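Local atomic coordinates of putative isomerase (Streptomyces coelicolor A3, PDB entry 2OQH), a protein that probably acts as an enolase-superfamily enzyme, perhaps dehydrating D-glucarate to 5-dehydro-4-deoxy-D-glucarate or acting as an isomerase. Residues W11-P16 with D360-Y365; L194-N199 with E220-P225; S71-E76 with D106-A111. One frame throughout, in Å; residues are numbered along the deposited sequence.

How the contacts relate
From the N terminus the chain lays down strand 5-15, whose last residues, with Pro16 just beyond, form 11-16 and meet their partner in contact 1 only when the C-terminal helix 359-368 arrives some 344 residues later. Inside that long loop contact 3 closes first, when the end of helix 85-112 packs on residues 71-76 within the N-terminal domain. Contact 2 follows in the barrel domain, joining two parallel strands connected through helix 204-214. Contacts 3 and 2 lie in series, neither crossing the other, and contact 1 encloses both. Contact 2 sits across the chain's centre from the others, its centre about 33 Å from that of contact 1 and 37 Å from that of contact 3.

Contact 1. Residues W11-P16 with D360-Y365; sequences WVVNLP and DKLRHY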
ATOM      1  N   TRP A  11       7.100   0.632 -19.493  1.00 24.34           N
ATOM      2  CA  TRP A  11       7.004  -0.794 -19.795  1.00 23.48           C
ATOM      3  C   TRP A  11       5.891  -1.371 -18.940  1.00 23.25           C
ATOM      4  O   TRP A  11       5.647  -0.896 -17.838  1.00 22.12           O
ATOM      5  CB  TRP A  11       8.287  -1.539 -19.413  1.00 23.25           C
ATOM      6  CG  TRP A  11       9.513  -1.231 -20.226  1.00 24.21           C
ATOM      7  CD1 TRP A  11       9.943  -1.884 -21.349  1.00 22.96           C
ATOM      8  CD2 TRP A  11      10.501  -0.232 -19.936  1.00 24.41           C
ATOM      9  NE1 TRP A  11      11.145  -1.355 -21.769  1.00 24.05           N
ATOM     10  CE2 TRP A  11      11.508  -0.339 -20.919  1.00 24.65           C
ATOM     11  CE3 TRP A  11      10.635   0.743 -18.938  1.00 25.44           C
ATOM     12  CZ2 TRP A  11      12.638   0.493 -20.931  1.00 25.09           C
ATOM     13  CZ3 TRP A  11      11.763   1.574 -18.951  1.00 25.07           C
ATOM     14  CH2 TRP A  11      12.743   1.441 -19.941  1.00 25.17           C
ATOM     15  N   VAL A  12       5.213  -2.385 -19.458  1.00 23.55           N
ATOM     16  CA  VAL A  12       4.179  -3.079 -18.702  1.00 23.17           C
ATOM     17  C   VAL A  12       4.765  -4.478 -18.574  1.00 24.38           C
ATOM     18  O   VAL A  12       5.212  -5.060 -19.561  1.00 24.91           O
ATOM     19  CB  VAL A  12       2.829  -3.147 -19.449  1.00 23.26           C
ATOM     20  CG1 VAL A  12       1.845  -4.005 -18.661  1.00 22.96           C
ATOM     21  CG2 VAL A  12       2.254  -1.749 -19.605  1.00 22.11           C
ATOM     22  N   VAL A  13       4.791  -5.011 -17.361  1.00 23.18           N
ATOM     23  CA  VAL A  13       5.374  -6.324 -17.145  1.00 23.33           C
ATOM     24  C   VAL A  13       4.506  -7.251 -16.300  1.00 24.01           C
ATOM     25  O   VAL A  13       3.654  -6.796 -15.530  1.00 23.96           O
ATOM     26  CB  VAL A  13       6.745  -6.190 -16.460  1.00 22.45           C
ATOM     27  CG1 VAL A  13       7.665  -5.313 -17.294  1.00 21.95           C
ATOM     28  CG2 VAL A  13       6.568  -5.582 -15.075  1.00 23.63           C
ATOM     29  N   ASN A  14       4.734  -8.555 -16.465  1.00 24.23           N
ATOM     30  CA  ASN A  14       4.018  -9.593 -15.725  1.00 24.48           C
ATOM     31  C   ASN A  14       5.068 -10.336 -14.913  1.00 25.06           C
ATOM     32  O   ASN A  14       6.028 -10.858 -15.481  1.00 25.83           O
ATOM     33  CB  ASN A  14       3.365 -10.605 -16.674  1.00 25.04           C
ATOM     34  CG  ASN A  14       2.149 -10.057 -17.396  1.00 26.12           C
ATOM     35  OD1 ASN A  14       1.749  -8.909 -17.195  1.00 26.50           O
ATOM     36  ND2 ASN A  14       1.550 -10.891 -18.251  1.00 26.39           N
ATOM     37  N   LEU A  15       4.915 -10.377 -13.598  1.00 25.38           N
ATOM     38  CA  LEU A  15       5.873 -11.104 -12.776  1.00 26.13           C
ATOM     39  C   LEU A  15       5.143 -12.177 -12.006  1.00 26.57           C
ATOM     40  O   LEU A  15       3.984 -11.996 -11.613  1.00 27.29           O
ATOM     41  CB  LEU A  15       6.613 -10.174 -11.809  1.00 26.32           C
ATOM     42  CG  LEU A  15       7.721  -9.338 -12.452  1.00 26.64           C
ATOM     43  CD1 LEU A  15       7.099  -8.236 -13.287  1.00 26.84           C
ATOM     44  CD2 LEU A  15       8.605  -8.735 -11.381  1.00 27.84           C
ATOM     45  N   PRO A  16       5.805 -13.325 -11.791  1.00 27.20           N
ATOM     46  CA  PRO A  16       5.205 -14.440 -11.061  1.00 25.76           C
ATOM     47  C   PRO A  16       5.074 -14.144  -9.570  1.00 25.68           C
ATOM     48  O   PRO A  16       5.818 -13.330  -9.017  1.00 24.01           O
ATOM     49  CB  PRO A  16       6.181 -15.579 -11.337  1.00 26.62           C
ATOM     50  CG  PRO A  16       7.503 -14.866 -11.318  1.00 26.64           C
ATOM     51  CD  PRO A  16       7.201 -13.634 -12.160  1.00 26.76           C
ATOM     52  N   ASP A 360      17.532  -6.274 -18.648  1.00 25.00           N
ATOM     53  CA  ASP A 360      17.295  -7.492 -19.416  1.00 25.36           C
ATOM     54  C   ASP A 360      16.018  -8.161 -18.912  1.00 24.66           C
ATOM     55  O   ASP A 360      15.162  -8.546 -19.704  1.00 24.41           O
ATOM     56  CB  ASP A 360      18.486  -8.451 -19.287  1.00 27.65           C
ATOM     57  CG  ASP A 360      19.774  -7.848 -19.810  1.00 29.71           C
ATOM     58  OD1 ASP A 360      19.737  -7.217 -20.893  1.00 30.28           O
ATOM     59  OD2 ASP A 360      20.825  -8.006 -19.148  1.00 31.37           O
ATOM     60  N   LYS A 361      15.886  -8.279 -17.594  1.00 24.54           N
ATOM     61  CA  LYS A 361      14.699  -8.890 -17.002  1.00 23.82           C
ATOM     62  C   LYS A 361      13.469  -8.047 -17.305  1.00 23.74           C
ATOM     63  O   LYS A 361      12.396  -8.578 -17.607  1.00 23.69           O
ATOM     64  CB  LYS A 361      14.861  -9.027 -15.486  1.00 23.70           C
ATOM     65  CG  LYS A 361      15.904 -10.057 -15.056  1.00 23.93           C
ATOM     66  CD  LYS A 361      15.821 -10.309 -13.557  1.00 23.34           C
ATOM     67  CE  LYS A 361      16.666 -11.495 -13.134  1.00 24.40           C
ATOM     68  NZ  LYS A 361      16.488 -11.814 -11.679  1.00 23.95           N
ATOM     69  N   LEU A 362      13.631  -6.728 -17.208  1.00 23.50           N
ATOM     70  CA  LEU A 362      12.537  -5.809 -17.495  1.00 23.62           C
ATOM     71  C   LEU A 362      12.052  -6.095 -18.911  1.00 24.68           C
ATOM     72  O   LEU A 362      10.857  -6.280 -19.152  1.00 25.14           O
ATOM     73  CB  LEU A 362      13.015  -4.356 -17.399  1.00 22.80           C
ATOM     74  CG  LEU A 362      12.045  -3.276 -17.899  1.00 22.53           C
ATOM     75  CD1 LEU A 362      10.790  -3.243 -17.000  1.00 20.14           C
ATOM     76  CD2 LEU A 362      12.749  -1.917 -17.899  1.00 22.44           C
ATOM     77  N   ARG A 363      12.991  -6.135 -19.849  1.00 25.22           N
ATOM     78  CA  ARG A 363      12.637  -6.400 -21.231  1.00 25.87           C
ATOM     79  C   ARG A 363      11.997  -7.786 -21.322  1.00 25.37           C
ATOM     80  O   ARG A 363      11.032  -7.984 -22.053  1.00 26.06           O
ATOM     81  CB  ARG A 363      13.882  -6.314 -22.118  1.00 26.64           C
ATOM     82  CG  ARG A 363      13.574  -5.998 -23.570  1.00 28.54           C
ATOM     83  CD  ARG A 363      14.848  -5.858 -24.397  1.00 31.35           C
ATOM     84  NE  ARG A 363      15.725  -7.017 -24.235  1.00 32.85           N
ATOM     85  CZ  ARG A 363      16.769  -7.058 -23.411  1.00 33.42           C
ATOM     86  NH1 ARG A 363      17.080  -5.992 -22.677  1.00 32.65           N
ATOM     87  NH2 ARG A 363      17.484  -8.174 -23.304  1.00 32.05           N
ATOM     88  N   HIS A 364      12.527  -8.741 -20.563  1.00 25.03           N
ATOM     89  CA  HIS A 364      11.989 -10.102 -20.566  1.00 24.86           C
ATOM     90  C   HIS A 364      10.526 -10.155 -20.117  1.00 24.64           C
ATOM     91  O   HIS A 364       9.667 -10.713 -20.806  1.00 24.21           O
ATOM     92  CB  HIS A 364      12.840 -10.998 -19.656  1.00 25.30           C
ATOM     93  CG  HIS A 364      12.270 -12.369 -19.438  1.00 25.91           C
ATOM     94  ND1 HIS A 364      12.160 -13.306 -20.445  1.00 26.41           N
ATOM     95  CD2 HIS A 364      11.782 -12.962 -18.322  1.00 26.24           C
ATOM     96  CE1 HIS A 364      11.629 -14.414 -19.959  1.00 26.45           C
ATOM     97  NE2 HIS A 364      11.391 -14.232 -18.671  1.00 26.80           N
ATOM     98  N   TYR A 365      10.238  -9.563 -18.964  1.00 23.62           N
ATOM     99  CA  TYR A 365       8.882  -9.586 -18.437  1.00 22.83           C
ATOM    100  C   TYR A 365       7.891  -8.700 -19.162  1.00 23.01           C
ATOM    101  O   TYR A 365       6.685  -8.817 -18.942  1.00 23.73           O
ATOM    102  CB  TYR A 365       8.911  -9.274 -16.946  1.00 22.03           C
ATOM    103  CG  TYR A 365       9.524 -10.422 -16.181  1.00 22.75           C
ATOM    104  CD1 TYR A 365       8.875 -11.653 -16.111  1.00 22.49           C
ATOM    105  CD2 TYR A 365      10.776 -10.306 -15.584  1.00 21.80           C
ATOM    106  CE1 TYR A 365       9.455 -12.744 -15.470  1.00 22.80           C
ATOM    107  CE2 TYR A 365      11.371 -11.397 -14.935  1.00 23.54           C
ATOM    108  CZ  TYR A 365      10.700 -12.615 -14.886  1.00 23.21           C
ATOM    109  OH  TYR A 365      11.279 -13.712 -14.278  1.00 24.16           O
TER
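Leu362 of the C-terminal helix sets one methyl squarely on the indole of Trp11. Its CD2 stands 3.4 Å from the centroid of the Trp11 six-membered ring, only 11° off the normal, a CH-pi contact that a flat aromatic and a branched aliphatic side chain make well. CG of Leu362 lies anti to the backbone N (chi1 170°), which sends the fork toward the strand; the other branch, CD1, then meets Val13 CG1 at 3.8 Å. One leucine thus touches two residues on the same side of the strand, Trp11 and Val13. Val13, short and beta-branched, lets the helix come close: its CB is 3.8 Å from Tyr365 CB.

Tyr365 makes the polar tie. Its carbonyl O accepts from Asn14 N at 3.2 Å, the donor standing above the carbonyl plane, and the same oxygen receives a CA-H contact from Val13 CA at 3.3 Å. The phenol ring, its CG anti to its own carbonyl carbon, lies along the strand's end. Leu15 CG covers one face near the rim, and His364 CD2 sits over the centre of the opposite face, 3.5 Å above the plane of the Tyr365 ring. Pro16 CD approaches Tyr365 CE1 at 4.1 Å, while the hydroxyl is held by a hydrogen bond to Asp332, so both ends of the tyrosine are fixed.

Strand and helix cross almost perpendicularly, at 83°. The arrangement is an amphipathic helix laid on the outermost strand of the three-stranded antiparallel sheet in an enolase-superfamily N-terminal domain, bringing the C-terminal end of the chain back to its beginning.

Contact 2. Residues L194-N199 with E220-P225; sequences LRVDPN and EYLEDP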
ATOM      1  N   LEU A 194      -4.633  -8.233  15.488  1.00 16.04           N
ATOM      2  CA  LEU A 194      -5.577  -8.819  14.545  1.00 14.09           C
ATOM      3  C   LEU A 194      -6.487  -7.790  13.869  1.00 13.52           C
ATOM      4  O   LEU A 194      -6.980  -6.865  14.520  1.00 12.97           O
ATOM      5  CB  LEU A 194      -6.416  -9.863  15.283  1.00 14.58           C
ATOM      6  CG  LEU A 194      -7.352 -10.752  14.471  1.00 15.58           C
ATOM      7  CD1 LEU A 194      -6.565 -11.508  13.425  1.00 16.18           C
ATOM      8  CD2 LEU A 194      -8.050 -11.725  15.415  1.00 17.72           C
ATOM      9  N   ARG A 195      -6.715  -7.977  12.569  1.00 12.54           N
ATOM     10  CA  ARG A 195      -7.543  -7.071  11.770  1.00 13.59           C
ATOM     11  C   ARG A 195      -8.464  -7.852  10.829  1.00 14.48           C
ATOM     12  O   ARG A 195      -8.239  -9.027  10.573  1.00 14.05           O
ATOM     13  CB  ARG A 195      -6.649  -6.175  10.906  1.00 12.55           C
ATOM     14  CG  ARG A 195      -5.472  -5.547  11.625  1.00 13.40           C
ATOM     15  CD  ARG A 195      -4.438  -5.041  10.624  1.00 14.64           C
ATOM     16  NE  ARG A 195      -3.240  -4.520  11.280  1.00 16.64           N
ATOM     17  CZ  ARG A 195      -2.128  -4.171  10.640  1.00 15.39           C
ATOM     18  NH1 ARG A 195      -2.050  -4.285   9.316  1.00 15.50           N
ATOM     19  NH2 ARG A 195      -1.090  -3.713  11.326  1.00 14.32           N
ATOM     20  N   VAL A 196      -9.501  -7.192  10.322  1.00 13.64           N
ATOM     21  CA  VAL A 196     -10.409  -7.822   9.365  1.00 14.91           C
ATOM     22  C   VAL A 196     -10.799  -6.788   8.307  1.00 15.01           C
ATOM     23  O   VAL A 196     -11.127  -5.643   8.621  1.00 14.73           O
ATOM     24  CB  VAL A 196     -11.670  -8.403  10.044  1.00 13.58           C
ATOM     25  CG1 VAL A 196     -12.369  -7.344  10.850  1.00 15.25           C
ATOM     26  CG2 VAL A 196     -12.598  -8.977   8.995  1.00 15.45           C
ATOM     27  N   ASP A 197     -10.743  -7.199   7.046  1.00 15.83           N
ATOM     28  CA  ASP A 197     -11.053  -6.307   5.938  1.00 16.39           C
ATOM     29  C   ASP A 197     -12.107  -6.908   5.020  1.00 16.21           C
ATOM     30  O   ASP A 197     -11.788  -7.705   4.147  1.00 16.26           O
ATOM     31  CB  ASP A 197      -9.775  -6.031   5.138  1.00 18.10           C
ATOM     32  CG  ASP A 197      -9.954  -4.952   4.093  1.00 20.30           C
ATOM     33  OD1 ASP A 197     -11.104  -4.559   3.804  1.00 19.52           O
ATOM     34  OD2 ASP A 197      -8.924  -4.496   3.546  1.00 23.93           O
ATOM     35  N   PRO A 198     -13.383  -6.536   5.216  1.00 15.69           N
ATOM     36  CA  PRO A 198     -14.486  -7.042   4.389  1.00 15.43           C
ATOM     37  C   PRO A 198     -14.552  -6.337   3.036  1.00 16.18           C
ATOM     38  O   PRO A 198     -15.385  -6.669   2.190  1.00 17.24           O
ATOM     39  CB  PRO A 198     -15.727  -6.744   5.237  1.00 14.89           C
ATOM     40  CG  PRO A 198     -15.194  -6.703   6.643  1.00 15.66           C
ATOM     41  CD  PRO A 198     -13.905  -5.942   6.459  1.00 15.24           C
ATOM     42  N   ASN A 199     -13.676  -5.357   2.834  1.00 16.57           N
ATOM     43  CA  ASN A 199     -13.653  -4.606   1.581  1.00 17.66           C
ATOM     44  C   ASN A 199     -15.025  -4.045   1.256  1.00 16.30           C
ATOM     45  O   ASN A 199     -15.515  -4.154   0.133  1.00 16.93           O
ATOM     46  CB  ASN A 199     -13.162  -5.491   0.436  1.00 19.88           C
ATOM     47  CG  ASN A 199     -11.689  -5.818   0.556  1.00 24.29           C
ATOM     48  OD1 ASN A 199     -10.834  -4.933   0.449  1.00 26.82           O
ATOM     49  ND2 ASN A 199     -11.381  -7.087   0.795  1.00 25.82           N
ATOM     50  N   GLU A 220      -6.949  -4.695  16.317  1.00 12.66           N
ATOM     51  CA  GLU A 220      -6.229  -3.449  16.113  1.00 13.52           C
ATOM     52  C   GLU A 220      -7.195  -2.500  15.401  1.00 13.32           C
ATOM     53  O   GLU A 220      -7.284  -1.326  15.739  1.00 14.48           O
ATOM     54  CB  GLU A 220      -4.970  -3.674  15.277  1.00 13.43           C
ATOM     55  CG  GLU A 220      -4.231  -2.393  14.958  1.00 14.64           C
ATOM     56  CD  GLU A 220      -2.866  -2.649  14.355  1.00 17.87           C
ATOM     57  OE1 GLU A 220      -2.664  -3.761  13.813  1.00 18.23           O
ATOM     58  OE2 GLU A 220      -2.008  -1.741  14.416  1.00 17.49           O
ATOM     59  N   TYR A 221      -7.899  -3.013  14.398  1.00 13.28           N
ATOM     60  CA  TYR A 221      -8.913  -2.225  13.714  1.00 13.74           C
ATOM     61  C   TYR A 221      -9.788  -3.011  12.765  1.00 13.66           C
ATOM     62  O   TYR A 221      -9.428  -4.098  12.312  1.00 13.13           O
ATOM     63  CB  TYR A 221      -8.316  -1.003  12.989  1.00 14.94           C
ATOM     64  CG  TYR A 221      -7.191  -1.252  12.011  1.00 14.24           C
ATOM     65  CD1 TYR A 221      -7.410  -1.920  10.802  1.00 14.43           C
ATOM     66  CD2 TYR A 221      -5.914  -0.769  12.270  1.00 13.14           C
ATOM     67  CE1 TYR A 221      -6.373  -2.094   9.870  1.00 14.43           C
ATOM     68  CE2 TYR A 221      -4.875  -0.932  11.355  1.00 16.09           C
ATOM     69  CZ  TYR A 221      -5.104  -1.597  10.157  1.00 15.29           C
ATOM     70  OH  TYR A 221      -4.058  -1.765   9.273  1.00 14.69           O
ATOM     71  N   LEU A 222     -10.963  -2.451  12.508  1.00 11.35           N
ATOM     72  CA  LEU A 222     -11.939  -3.018  11.604  1.00 11.90           C
ATOM     73  C   LEU A 222     -11.741  -2.204  10.329  1.00 12.91           C
ATOM     74  O   LEU A 222     -11.949  -0.993  10.324  1.00 13.51           O
ATOM     75  CB  LEU A 222     -13.342  -2.816  12.182  1.00 13.10           C
ATOM     76  CG  LEU A 222     -14.563  -3.250  11.386  1.00 14.55           C
ATOM     77  CD1 LEU A 222     -14.346  -4.637  10.812  1.00 16.06           C
ATOM     78  CD2 LEU A 222     -15.782  -3.233  12.294  1.00 15.42           C
ATOM     79  N   GLU A 223     -11.324  -2.864   9.257  1.00 11.82           N
ATOM     80  CA  GLU A 223     -11.052  -2.170   8.007  1.00 13.43           C
ATOM     81  C   GLU A 223     -12.168  -2.229   6.973  1.00 13.20           C
ATOM     82  O   GLU A 223     -12.553  -3.302   6.527  1.00 13.57           O
ATOM     83  CB  GLU A 223      -9.764  -2.725   7.394  1.00 16.27           C
ATOM     84  CG  GLU A 223      -9.149  -1.846   6.334  1.00 21.12           C
ATOM     85  CD  GLU A 223      -7.862  -2.421   5.747  1.00 23.92           C
ATOM     86  OE1 GLU A 223      -7.049  -3.003   6.500  1.00 25.43           O
ATOM     87  OE2 GLU A 223      -7.650  -2.274   4.523  1.00 28.06           O
ATOM     88  N   ASP A 224     -12.671  -1.061   6.586  1.00 12.41           N
ATOM     89  CA  ASP A 224     -13.737  -0.952   5.586  1.00 12.26           C
ATOM     90  C   ASP A 224     -14.873  -1.975   5.651  1.00 12.71           C
ATOM     91  O   ASP A 224     -15.129  -2.681   4.677  1.00 12.47           O
ATOM     92  CB  ASP A 224     -13.137  -0.998   4.178  1.00 12.54           C
ATOM     93  CG  ASP A 224     -12.350   0.247   3.842  1.00 12.32           C
ATOM     94  OD1 ASP A 224     -12.915   1.351   3.994  1.00 13.14           O
ATOM     95  OD2 ASP A 224     -11.179   0.124   3.430  1.00 11.41           O
ATOM     96  N   PRO A 225     -15.583  -2.067   6.786  1.00 11.94           N
ATOM     97  CA  PRO A 225     -16.669  -3.053   6.816  1.00 12.87           C
ATOM     98  C   PRO A 225     -17.809  -2.738   5.844  1.00 11.43           C
ATOM     99  O   PRO A 225     -18.452  -3.645   5.320  1.00 13.16           O
ATOM    100  CB  PRO A 225     -17.126  -3.027   8.278  1.00 12.48           C
ATOM    101  CG  PRO A 225     -16.767  -1.612   8.730  1.00 14.59           C
ATOM    102  CD  PRO A 225     -15.413  -1.416   8.097  1.00 13.79           C
TER
HETATM  103  O   HOH W   1       0.503  -2.739  13.981  1.00 18.23           O
HETATM  104  O   HOH W   2     -10.333  -2.164   2.201  1.00 22.98           O
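Arg195 grips Glu220 side-on, giving two N-H groups to a single oxygen: NE reaches Glu220 OE1 at 2.7 Å and NH2 reaches that OE1 at 2.9 Å. Both bonds lie in the guanidinium plane, yet they meet the carboxylate from one face, the two planes being 57° apart. Both chains are extended and run alongside each other. Tyr221 OH lies 3.1 Å above the guanidinium plane of Arg195, and Arg195 CG rests over the Tyr221 ring. A leucine in place of Arg195 would probably leave Glu220 OE1 without both donors and Tyr221 OH without the guanidinium beside it.

Farther out, Arg321 pairs with Glu220 OE2, Ala322 O accepts from Arg195 NH2, and Asn295 bonds Tyr221 OH. On the opposite face of the sheet Val196 CG1 packs tightly on Leu222 CD1. Backbone bonds, such as Glu223 N to Val196 O at 2.9 Å, join the parallel strands of a beta-alpha-beta unit in the barrel.

At the strand ends Asp197 OD2 and Glu223 OE2 stand 2.7 Å apart, two acceptors without a hydrogen bond. Lys168 gives Asp197 a weak, long ion pair. Such clustered carboxylates are consistent with a metal site like the magnesium site of enolase-superfamily relatives.

Contact 3. Residues S71-E76 with D106-A111; sequences SPFALE and DAMGKA
The bond from Ala111 N to Ala107 O, 2.8 Å long, closes the helical turn whose two alanine methyls and Met108 receive residues 71-76. This is the alpha-helical part of the enolase-type N-terminal domain: a type I turn from Ser71 to Ala74 leads into helix 75-81, and it lies against the end of helix 85-112.

Phe73 and Met108, modelled as selenomethionine, carry most of the contact, sliding past each other in opposite directions. Met108 CG sits over the centre of the phenyl face, 3.6 Å from the centroid of the Phe73 ring and 14° off its normal. Farther along the side chain, Met108 SE approaches the same ring obliquely, 4.6 Å from the Phe73 centroid, a Met-aromatic contact. A long unbranched side chain suits this place because it can lie across a flat ring.

The small alanines let the turn come close. Pro72 CB meets Ala107 CB at 4.3 Å, and Phe73 CE2 meets Ala111 CB at 4.3 Å. Proline is apt at Pro72, since its ring fixes phi near the value the turn needs and offers an apolar flank. Leu3, from the start of the chain, touches Pro72, Phe73 and Ala111. Leu75, the first residue of the next helix, is packed by Asp101, Cys104 and Trp105. Helix 85-112 is itself tied to strand 45-51, where Asp106 OD2 accepts from Trp47 N.

The turn itself is braced from inside. Ala74 N bonds Ser71 O, and in an ST turn Phe73 N gives its hydrogen to Ser71 OG at 3.1 Å; with chi1 at -77° the Phe73 ring turns its edge to that same hydroxyl oxygen, which lies in the ring plane.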
ATOM      1  N   SER A  71      12.656  19.810 -14.893  1.00 20.14           N
ATOM      2  CA  SER A  71      13.548  19.303 -13.866  1.00 20.79           C
ATOM      3  C   SER A  71      12.804  18.245 -13.057  1.00 20.69           C
ATOM      4  O   SER A  71      11.613  18.382 -12.802  1.00 21.24           O
ATOM      5  CB  SER A  71      13.973  20.447 -12.946  1.00 20.45           C
ATOM      6  OG  SER A  71      14.633  19.956 -11.796  1.00 25.05           O
ATOM      7  N   PRO A  72      13.486  17.155 -12.671  1.00 21.51           N
ATOM      8  CA  PRO A  72      12.793  16.128 -11.884  1.00 20.44           C
ATOM      9  C   PRO A  72      12.438  16.681 -10.501  1.00 20.03           C
ATOM     10  O   PRO A  72      11.600  16.131  -9.787  1.00 19.84           O
ATOM     11  CB  PRO A  72      13.811  14.986 -11.830  1.00 20.83           C
ATOM     12  CG  PRO A  72      15.128  15.694 -11.955  1.00 21.28           C
ATOM     13  CD  PRO A  72      14.854  16.724 -13.015  1.00 20.68           C
ATOM     14  N   PHE A  73      13.078  17.789 -10.150  1.00 20.10           N
ATOM     15  CA  PHE A  73      12.858  18.461  -8.876  1.00 19.95           C
ATOM     16  C   PHE A  73      11.573  19.289  -8.853  1.00 20.55           C
ATOM     17  O   PHE A  73      11.114  19.701  -7.780  1.00 22.32           O
ATOM     18  CB  PHE A  73      14.033  19.390  -8.578  1.00 19.41           C
ATOM     19  CG  PHE A  73      15.264  18.682  -8.097  1.00 18.90           C
ATOM     20  CD1 PHE A  73      15.437  18.413  -6.740  1.00 18.90           C
ATOM     21  CD2 PHE A  73      16.258  18.286  -8.996  1.00 19.18           C
ATOM     22  CE1 PHE A  73      16.585  17.764  -6.279  1.00 18.53           C
ATOM     23  CE2 PHE A  73      17.414  17.633  -8.545  1.00 16.94           C
ATOM     24  CZ  PHE A  73      17.576  17.372  -7.187  1.00 16.79           C
ATOM     25  N   ALA A  74      10.999  19.543 -10.022  1.00 18.69           N
ATOM     26  CA  ALA A  74       9.787  20.355 -10.102  1.00 18.06           C
ATOM     27  C   ALA A  74       8.501  19.542  -9.964  1.00 15.70           C
ATOM     28  O   ALA A  74       7.643  19.570 -10.846  1.00 15.65           O
ATOM     29  CB  ALA A  74       9.783  21.138 -11.415  1.00 17.81           C
ATOM     30  N   LEU A  75       8.365  18.835  -8.845  1.00 15.56           N
ATOM     31  CA  LEU A  75       7.185  18.009  -8.597  1.00 16.27           C
ATOM     32  C   LEU A  75       5.900  18.808  -8.389  1.00 15.96           C
ATOM     33  O   LEU A  75       4.849  18.429  -8.895  1.00 16.56           O
ATOM     34  CB  LEU A  75       7.428  17.085  -7.395  1.00 17.41           C
ATOM     35  CG  LEU A  75       8.392  15.924  -7.675  1.00 19.20           C
ATOM     36  CD1 LEU A  75       8.590  15.088  -6.425  1.00 21.21           C
ATOM     37  CD2 LEU A  75       7.832  15.065  -8.804  1.00 19.68           C
ATOM     38  N   GLU A  76       5.987  19.911  -7.649  1.00 15.66           N
ATOM     39  CA  GLU A  76       4.816  20.750  -7.396  1.00 16.22           C
ATOM     40  C   GLU A  76       4.238  21.202  -8.729  1.00 16.61           C
ATOM     41  O   GLU A  76       3.031  21.146  -8.931  1.00 17.59           O
ATOM     42  CB  GLU A  76       5.198  21.974  -6.550  1.00 15.17           C
ATOM     43  CG  GLU A  76       5.542  21.658  -5.100  1.00 15.66           C
ATOM     44  CD  GLU A  76       4.323  21.620  -4.176  1.00 16.78           C
ATOM     45  OE1 GLU A  76       3.176  21.677  -4.670  1.00 16.85           O
ATOM     46  OE2 GLU A  76       4.517  21.536  -2.947  1.00 17.87           O
ATOM     47  N   ASP A 106      13.502   9.218  -7.126  1.00 16.15           N
ATOM     48  CA  ASP A 106      14.650   8.337  -7.272  1.00 17.11           C
ATOM     49  C   ASP A 106      15.766   9.121  -7.974  1.00 17.09           C
ATOM     50  O   ASP A 106      16.917   9.095  -7.539  1.00 18.52           O
ATOM     51  CB  ASP A 106      14.240   7.104  -8.081  1.00 17.62           C
ATOM     52  CG  ASP A 106      15.336   6.053  -8.163  1.00 18.40           C
ATOM     53  OD1 ASP A 106      16.041   5.825  -7.151  1.00 18.40           O
ATOM     54  OD2 ASP A 106      15.468   5.437  -9.245  1.00 18.62           O
ATOM     55  N   ALA A 107      15.413   9.831  -9.041  1.00 16.65           N
ATOM     56  CA  ALA A 107      16.378  10.634  -9.790  1.00 16.86           C
ATOM     57  C   ALA A 107      16.959  11.752  -8.916  1.00 18.15           C
ATOM     58  O   ALA A 107      18.143  12.071  -9.013  1.00 18.73           O
ATOM     59  CB  ALA A 107      15.713  11.229 -11.030  1.00 14.95           C
HETATM   60  N   MSE A 108      16.119  12.345  -8.069  1.00 17.11           N
HETATM   61  CA  MSE A 108      16.545  13.417  -7.172  1.00 17.92           C
HETATM   62  C   MSE A 108      17.576  12.918  -6.165  1.00 16.34           C
HETATM   63  O   MSE A 108      18.562  13.600  -5.875  1.00 16.89           O
HETATM   64  CB  MSE A 108      15.337  13.993  -6.418  1.00 19.08           C
HETATM   65  CG  MSE A 108      14.485  14.983  -7.218  1.00 23.83           C
HETATM   66 SE   MSE A 108      12.868  15.474  -6.227  1.00 30.04          SE
HETATM   67  CE  MSE A 108      11.582  14.617  -7.360  1.00 29.33           C
ATOM     68  N   GLY A 109      17.333  11.734  -5.618  1.00 17.39           N
ATOM     69  CA  GLY A 109      18.256  11.168  -4.653  1.00 18.63           C
ATOM     70  C   GLY A 109      19.590  10.873  -5.311  1.00 19.79           C
ATOM     71  O   GLY A 109      20.650  11.093  -4.728  1.00 21.11           O
ATOM     72  N   LYS A 110      19.536  10.375  -6.537  1.00 20.53           N
ATOM     73  CA  LYS A 110      20.748  10.059  -7.280  1.00 21.24           C
ATOM     74  C   LYS A 110      21.480  11.346  -7.633  1.00 22.26           C
ATOM     75  O   LYS A 110      22.699  11.427  -7.498  1.00 23.08           O
ATOM     76  CB  LYS A 110      20.394   9.266  -8.543  1.00 20.52           C
ATOM     77  CG  LYS A 110      19.839   7.888  -8.227  1.00 19.68           C
ATOM     78  CD  LYS A 110      19.453   7.104  -9.466  1.00 20.43           C
ATOM     79  CE  LYS A 110      18.984   5.711  -9.066  1.00 23.19           C
ATOM     80  NZ  LYS A 110      18.587   4.871 -10.230  1.00 24.65           N
ATOM     81  N   ALA A 111      20.740  12.364  -8.065  1.00 22.35           N
ATOM     82  CA  ALA A 111      21.370  13.630  -8.417  1.00 22.03           C
ATOM     83  C   ALA A 111      21.991  14.302  -7.186  1.00 22.60           C
ATOM     84  O   ALA A 111      22.941  15.074  -7.306  1.00 24.15           O
ATOM     85  CB  ALA A 111      20.352  14.560  -9.081  1.00 21.93           C
TER